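Local coordinates for aminopeptidase YwaD (Bacillus subtilis, PDB 6HC6), which removes amino acids, such as arginine, lysine and leucine, from the N-terminal end of peptides, using two zinc ions per subunit, at residues Glu294-Gly297 with Leu298-Ser301; Glu394-Glu397 with Pro398-Thr402; Asp405-Glu408 with His409-Lys412. One frame throughout, in Å; residues are numbered along the deposited sequence.

Contact 1 of 3, residues Glu294-Gly297 with Leu298-Ser301; sequences EELG and LLGS. With ZN (zinc ion), chain E.
Leu298 turns back onto Glu294 just before helix 299-306: Leu298 N donates to Glu294 O at 3.0 Å in an almost straight bond (176°), and Gly297 N reaches the same oxygen from the same face of the carbonyl plane. Two amides thus grip one acceptor and close the turn. Gly297 sits at a phi of 118°, where a CB would jam against the carbonyl oxygen of Leu296; Leu298, the N-cap residue, also has a positive phi. The side chains of Glu294 and Leu298 run side by side in the same direction, with Leu298 CD2 3.3 Å from Glu294 OE1 and packed on CG as well. CG of Glu294 lies opposite its own backbone N (chi1 -176°) and the chain bends at the next bond, which brings OE2 to a zinc-bound water that donates to it at 2.7 Å, consistent with the M28 general base. The two consecutive glutamates follow strand 285-291 at the two-zinc centre of this M28 peptidase. The second, Glu295, leaves the backbone away from the helix start and holds zinc with both carboxylate oxygens, OE1 at 2.3 Å and OE2 at 2.2 Å; Asp262, His401 and Glu452 are the other protein ligands. Farther along the turn, Leu299 CD1 presses on Leu296 CB at 3.6 Å, Leu299 CD2 lies 3.7 Å from Gly297 O, and the side chain also touches Pro95. Cut back to an alanine here, it would probably leave a gap beside Leu296 and Pro95. Leu298 packs on Val374 and Pro375 of helix 373-378.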
loop_
_atom_site.group_PDB
_atom_site.type_symbol
_atom_site.label_atom_id
_atom_site.label_comp_id
_atom_site.label_asym_id
_atom_site.label_seq_id
_atom_site.Cartn_x
_atom_site.Cartn_y
_atom_site.Cartn_z
ATOM N N GLU A 294 3.679 2.884 -2.266
ATOM C CA GLU A 294 3.298 1.470 -2.226
ATOM C C GLU A 294 1.902 1.225 -2.792
ATOM O O GLU A 294 1.636 0.153 -3.347
ATOM C CB GLU A 294 3.359 0.965 -0.789
ATOM C CG GLU A 294 3.081 -0.533 -0.598
ATOM C CD GLU A 294 1.609 -0.895 -0.554
ATOM O OE1 GLU A 294 1.292 -2.077 -0.816
ATOM O OE2 GLU A 294 0.771 -0.005 -0.296
ATOM N N GLU A 295 0.991 2.182 -2.630
ATOM C CA GLU A 295 -0.394 1.915 -2.983
ATOM C C GLU A 295 -0.587 1.870 -4.487
ATOM O O GLU A 295 -1.628 1.398 -4.947
ATOM C CB GLU A 295 -1.333 2.963 -2.352
ATOM C CG GLU A 295 -1.341 2.992 -0.808
ATOM C CD GLU A 295 -2.118 1.815 -0.167
ATOM O OE1 GLU A 295 -2.484 0.850 -0.866
ATOM O OE2 GLU A 295 -2.333 1.860 1.057
ATOM N N LEU A 296 0.400 2.324 -5.250
ATOM C CA LEU A 296 0.352 2.269 -6.699
ATOM C C LEU A 296 0.933 0.980 -7.249
ATOM O O LEU A 296 1.028 0.835 -8.473
ATOM C CB LEU A 296 1.105 3.461 -7.290
ATOM C CG LEU A 296 0.503 4.832 -7.000
ATOM C CD1 LEU A 296 1.364 5.883 -7.694
ATOM C CD2 LEU A 296 -0.917 4.874 -7.565
ATOM N N GLY A 297 1.349 0.057 -6.384
ATOM C CA GLY A 297 1.906 -1.196 -6.855
ATOM C C GLY A 297 3.348 -1.399 -6.419
ATOM O O GLY A 297 4.182 -1.847 -7.213
ATOM N N LEU A 298 3.653 -1.076 -5.161
ATOM C CA LEU A 298 4.974 -1.331 -4.593
ATOM C C LEU A 298 6.054 -0.539 -5.322
ATOM O O LEU A 298 7.162 -1.024 -5.519
ATOM C CB LEU A 298 5.318 -2.829 -4.623
ATOM C CG LEU A 298 4.192 -3.789 -4.257
ATOM C CD1 LEU A 298 4.701 -5.238 -4.193
ATOM C CD2 LEU A 298 3.570 -3.355 -2.912
ATOM N N LEU A 299 5.732 0.686 -5.745
ATOM C CA LEU A 299 6.665 1.372 -6.642
ATOM C C LEU A 299 7.958 1.754 -5.937
ATOM O O LEU A 299 9.033 1.725 -6.556
ATOM C CB LEU A 299 6.013 2.611 -7.245
ATOM C CG LEU A 299 4.804 2.301 -8.129
ATOM C CD1 LEU A 299 4.361 3.567 -8.856
ATOM C CD2 LEU A 299 5.111 1.180 -9.124
ATOM N N GLY A 300 7.882 2.119 -4.664
ATOM C CA GLY A 300 9.076 2.523 -3.942
ATOM C C GLY A 300 9.961 1.353 -3.577
ATOM O O GLY A 300 11.180 1.423 -3.750
ATOM N N SER A 301 9.369 0.267 -3.065
ATOM C CA SER A 301 10.197 -0.895 -2.749
ATOM C C SER A 301 10.738 -1.557 -4.014
ATOM O O SER A 301 11.879 -2.045 -4.019
ATOM C CB SER A 301 9.403 -1.892 -1.894
ATOM O OG SER A 301 8.196 -2.238 -2.533
HETATM ZN ZN ZN E . -3.281 -0.094 1.125
HETATM O O HOH W 1 -1.136 -0.874 1.445
#

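Contact 2 of 3, residues Glu394-Glu397 with Pro398-Thr402; sequences EEVE and PWYHT. With ZN (zinc ion), chain E.
The indole of Trp399 is met obliquely by Glu397, whose CB lies 3.7 Å from CE3, while Pro398 CG covers part of one indole face near its rim. His409 stacks on the same indole and Trp329 meets it edge-to-face. Nearer the metal, Tyr400 CZ sits over the middle of the His401 ring, 3.3 Å above its plane. That imidazole holds the zinc through NE2 at 2.1 Å and bonds through ND1 to Asp453, a second-shell carboxylate that probably fixes its rotation; Tyr400 OH bonds to Glu452, a ligand of the same zinc. Glu397 and Trp399 cross at about a right angle. CG of Glu397 lies between its backbone N and carbonyl carbon (chi1 65°), which sets the chain against the indole, and a bend at chi2 takes OE1 to Asn261 ND2. Val396 CG2 packs on Tyr400 CB at 4.2 Å. Two beta turns shape the backbone. The type I turn Glu397-Tyr400 has a weak bond from Tyr400 N to Glu397 O at 3.5 Å; in the type II turn Trp399-Thr402 the hydroxyl OG1 of Thr402 donates to Trp399 O at 2.7 Å. These residues are part of the long loop between strand 382-389 and helix 412-430, tied by Glu394 to Thr366 on strand 363-367 and by Glu397 to the start of helix 260-277.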
loop_
_atom_site.group_PDB
_atom_site.type_symbol
_atom_site.label_atom_id
_atom_site.label_comp_id
_atom_site.label_asym_id
_atom_site.label_seq_id
_atom_site.Cartn_x
_atom_site.Cartn_y
_atom_site.Cartn_z
ATOM N N GLU A 394 -8.523 -14.239 8.725
ATOM C CA GLU A 394 -7.422 -13.374 8.304
ATOM C C GLU A 394 -7.887 -12.004 7.828
ATOM O O GLU A 394 -7.041 -11.194 7.430
ATOM C CB GLU A 394 -6.570 -13.980 7.180
ATOM C CG GLU A 394 -5.732 -15.178 7.552
ATOM C CD GLU A 394 -4.684 -15.464 6.494
ATOM O OE1 GLU A 394 -4.691 -16.581 5.935
ATOM O OE2 GLU A 394 -3.870 -14.555 6.207
ATOM N N GLU A 395 -9.188 -11.719 7.835
ATOM C CA GLU A 395 -9.678 -10.460 7.281
ATOM C C GLU A 395 -9.173 -9.268 8.086
ATOM O O GLU A 395 -8.860 -9.375 9.276
ATOM C CB GLU A 395 -11.204 -10.441 7.243
ATOM C CG GLU A 395 -11.788 -11.155 6.040
ATOM C CD GLU A 395 -13.286 -11.336 6.147
ATOM O OE1 GLU A 395 -13.992 -11.043 5.157
ATOM O OE2 GLU A 395 -13.750 -11.777 7.223
ATOM N N VAL A 396 -9.089 -8.121 7.414
ATOM C CA VAL A 396 -8.685 -6.885 8.068
ATOM C C VAL A 396 -9.921 -6.058 8.397
ATOM O O VAL A 396 -11.055 -6.460 8.111
ATOM C CB VAL A 396 -7.698 -6.093 7.191
ATOM C CG1 VAL A 396 -6.400 -6.855 7.057
ATOM C CG2 VAL A 396 -8.297 -5.820 5.823
ATOM N N GLU A 397 -9.704 -4.892 8.996
ATOM C CA GLU A 397 -10.792 -4.080 9.491
ATOM C C GLU A 397 -11.635 -3.551 8.335
ATOM O O GLU A 397 -11.154 -3.431 7.202
ATOM C CB GLU A 397 -10.246 -2.915 10.313
ATOM C CG GLU A 397 -9.424 -1.925 9.504
ATOM C CD GLU A 397 -7.945 -2.265 9.473
ATOM O OE1 GLU A 397 -7.146 -1.349 9.180
ATOM O OE2 GLU A 397 -7.576 -3.440 9.729
ATOM N N PRO A 398 -12.908 -3.234 8.598
ATOM C CA PRO A 398 -13.759 -2.667 7.544
ATOM C C PRO A 398 -13.344 -1.266 7.126
ATOM O O PRO A 398 -13.808 -0.786 6.086
ATOM C CB PRO A 398 -15.154 -2.666 8.182
ATOM C CG PRO A 398 -14.904 -2.674 9.655
ATOM C CD PRO A 398 -13.666 -3.503 9.837
ATOM N N TRP A 399 -12.474 -0.612 7.887
ATOM C CA TRP A 399 -12.115 0.776 7.622
ATOM C C TRP A 399 -10.996 0.915 6.601
ATOM O O TRP A 399 -10.733 2.031 6.138
ATOM C CB TRP A 399 -11.728 1.445 8.943
ATOM C CG TRP A 399 -12.760 1.169 10.002
ATOM C CD1 TRP A 399 -14.108 1.389 9.907
ATOM C CD2 TRP A 399 -12.539 0.602 11.296
ATOM N NE1 TRP A 399 -14.735 1.003 11.068
ATOM C CE2 TRP A 399 -13.793 0.515 11.936
ATOM C CE3 TRP A 399 -11.404 0.165 11.981
ATOM C CZ2 TRP A 399 -13.937 0.011 13.224
ATOM C CZ3 TRP A 399 -11.550 -0.332 13.253
ATOM C CH2 TRP A 399 -12.805 -0.406 13.865
ATOM N N TYR A 400 -10.352 -0.193 6.242
ATOM C CA TYR A 400 -9.238 -0.212 5.305
ATOM C C TYR A 400 -9.604 0.492 4.001
ATOM O O TYR A 400 -10.672 0.248 3.423
ATOM C CB TYR A 400 -8.871 -1.687 5.075
ATOM C CG TYR A 400 -8.065 -2.054 3.858
ATOM C CD1 TYR A 400 -6.678 -1.982 3.868
ATOM C CD2 TYR A 400 -8.691 -2.543 2.714
ATOM C CE1 TYR A 400 -5.942 -2.359 2.764
ATOM C CE2 TYR A 400 -7.962 -2.914 1.602
ATOM C CZ TYR A 400 -6.586 -2.820 1.634
ATOM O OH TYR A 400 -5.835 -3.184 0.539
ATOM N N HIS A 401 -8.731 1.414 3.579
ATOM C CA HIS A 401 -8.880 2.152 2.321
ATOM C C HIS A 401 -10.137 3.023 2.292
ATOM O O HIS A 401 -10.694 3.290 1.219
ATOM C CB HIS A 401 -8.848 1.196 1.121
ATOM C CG HIS A 401 -7.467 0.723 0.774
ATOM N ND1 HIS A 401 -7.182 0.059 -0.403
ATOM C CD2 HIS A 401 -6.295 0.824 1.444
ATOM C CE1 HIS A 401 -5.890 -0.225 -0.441
ATOM N NE2 HIS A 401 -5.335 0.218 0.673
ATOM N N THR A 402 -10.587 3.500 3.448
ATOM C CA THR A 402 -11.729 4.398 3.558
ATOM C C THR A 402 -11.335 5.612 4.384
ATOM O O THR A 402 -10.295 5.611 5.052
ATOM C CB THR A 402 -12.944 3.721 4.216
ATOM O OG1 THR A 402 -12.755 3.689 5.633
ATOM C CG2 THR A 402 -13.181 2.298 3.687
HETATM ZN ZN ZN E . -3.281 -0.094 1.125
HETATM O O HOH W 1 -1.136 -0.874 1.445
#

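Contact 3 of 3, residues Asp405-Glu408 with His409-Lys412; sequences DSIE and HISK
Ser406 and Ile407 meet His409 and Ile410 in a short 3-10 turn on the surface, within the loop that leads from strand 382-389 to helix 412-430. Two successive backbone bonds close it, His409 N to Ser406 O at 2.9 Å and Ile410 N to Ile407 O at 3.0 Å. Water 2 donates to Ile410 O at 2.6 Å and, over a longer distance, to Glu408 O, linking the turn to the chain that leaves it. Ile410 CB rests 3.4 Å from Ile407 O, and its side chain packs on Ala260 and Asn261 of helix 260-277, whereas the Ile407 side chain packs against helix 45-59. Asp405 accepts from the backbone N atoms of Asn261 and Asp262, and Ser411, the N-cap of helix 412-430, bonds through OG to Arg414 N. Glu408 lies alongside His409 pointing the same way. Its CG stands anti to the backbone N (chi1 161°) with the chain extended beyond, which carries CG over one face of the imidazole, in a CH-pi contact 4.2 Å from the ring centroid, and the carboxylate on past the rim, nearly parallel to the ring, 6° apart. Since His409 ND1 bonds to the carbonyl oxygen of Glu404, that nitrogen must donate. Glu408 OE2 stays 4.7 Å from His409 NE2, too far for a bond, yet this carboxylate could still favour a positive charge on the ring.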
loop_
_atom_site.group_PDB
_atom_site.type_symbol
_atom_site.label_atom_id
_atom_site.label_comp_id
_atom_site.label_asym_id
_atom_site.label_seq_id
_atom_site.Cartn_x
_atom_site.Cartn_y
_atom_site.Cartn_z
ATOM N N ASP A 405 -10.171 5.006 8.011
ATOM C CA ASP A 405 -8.847 4.545 8.432
ATOM C C ASP A 405 -8.132 5.702 9.131
ATOM O O ASP A 405 -7.167 6.285 8.634
ATOM C CB ASP A 405 -8.024 4.022 7.257
ATOM C CG ASP A 405 -6.712 3.448 7.701
ATOM O OD1 ASP A 405 -5.854 3.174 6.843
ATOM O OD2 ASP A 405 -6.540 3.284 8.926
ATOM N N SER A 406 -8.627 6.020 10.323
ATOM C CA SER A 406 -8.262 7.214 11.065
ATOM C C SER A 406 -7.703 6.822 12.424
ATOM O O SER A 406 -7.829 5.678 12.863
ATOM C CB SER A 406 -9.480 8.112 11.258
ATOM O OG SER A 406 -10.423 7.436 12.077
ATOM N N ILE A 407 -7.080 7.792 13.100
ATOM C CA ILE A 407 -6.454 7.477 14.380
ATOM C C ILE A 407 -7.481 7.076 15.428
ATOM O O ILE A 407 -7.136 6.369 16.385
ATOM C CB ILE A 407 -5.580 8.659 14.838
ATOM C CG1 ILE A 407 -4.463 8.149 15.753
ATOM C CG2 ILE A 407 -6.419 9.742 15.511
ATOM C CD1 ILE A 407 -3.411 9.187 16.067
ATOM N N GLU A 408 -8.747 7.485 15.262
ATOM C CA GLU A 408 -9.804 7.007 16.139
ATOM C C GLU A 408 -9.853 5.483 16.174
ATOM O O GLU A 408 -10.281 4.894 17.172
ATOM C CB GLU A 408 -11.162 7.596 15.690
ATOM C CG GLU A 408 -12.372 6.860 16.205
ATOM C CD GLU A 408 -13.681 7.548 15.844
ATOM O OE1 GLU A 408 -14.645 7.417 16.624
ATOM O OE2 GLU A 408 -13.745 8.207 14.784
ATOM N N HIS A 409 -9.393 4.824 15.113
ATOM C CA HIS A 409 -9.466 3.371 15.021
ATOM C C HIS A 409 -8.093 2.732 15.164
ATOM O O HIS A 409 -7.824 1.683 14.585
ATOM C CB HIS A 409 -10.131 2.957 13.707
ATOM C CG HIS A 409 -11.586 3.311 13.648
ATOM N ND1 HIS A 409 -12.142 4.028 12.609
ATOM C CD2 HIS A 409 -12.596 3.062 14.517
ATOM C CE1 HIS A 409 -13.431 4.206 12.838
ATOM N NE2 HIS A 409 -13.735 3.625 13.986
ATOM N N ILE A 410 -7.216 3.368 15.930
ATOM C CA ILE A 410 -5.885 2.851 16.224
ATOM C C ILE A 410 -5.874 2.464 17.693
ATOM O O ILE A 410 -6.377 3.209 18.536
ATOM C CB ILE A 410 -4.797 3.898 15.916
ATOM C CG1 ILE A 410 -4.607 4.047 14.410
ATOM C CG2 ILE A 410 -3.459 3.516 16.579
ATOM C CD1 ILE A 410 -4.003 2.837 13.737
ATOM N N SER A 411 -5.314 1.290 17.996
ATOM C CA SER A 411 -5.181 0.809 19.365
ATOM C C SER A 411 -3.714 0.876 19.784
ATOM O O SER A 411 -2.853 0.272 19.135
ATOM C CB SER A 411 -5.692 -0.625 19.488
ATOM O OG SER A 411 -5.122 -1.259 20.615
ATOM N N LYS A 412 -3.433 1.590 20.879
ATOM C CA LYS A 412 -2.078 1.573 21.427
ATOM C C LYS A 412 -1.689 0.179 21.898
ATOM O O LYS A 412 -0.509 -0.191 21.837
ATOM C CB LYS A 412 -1.955 2.564 22.586
ATOM C CG LYS A 412 -1.546 3.971 22.169
ATOM C CD LYS A 412 -1.889 4.985 23.250
ATOM C CE LYS A 412 -0.868 4.984 24.375
ATOM N NZ LYS A 412 -1.225 5.969 25.437
HETATM O O HOH W 2 -8.074 4.876 19.615
#

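Contact 1 is buried near the centre of the chain, whereas contacts 2 and 3 are surface contacts in one loop between strand 382-389 and helix 412-430. Contacts 1 and 2 share a zinc ion and its water, Glu295 OE1 lying 3.3 Å from His401 NE2; contact 3 supplies no ligand, although Asp405 holds the backbone of the metal ligand Asp262. Aromatic packing ties the two loop contacts, with Trp399 CE3 3.5 Å from His409 CB. The chemistry differs accordingly: leucines and a glycine turn beside carboxylates in contact 1, rings and beta turns in contact 2, and a water-bridged 3-10 turn with a carboxylate over an imidazole in contact 3.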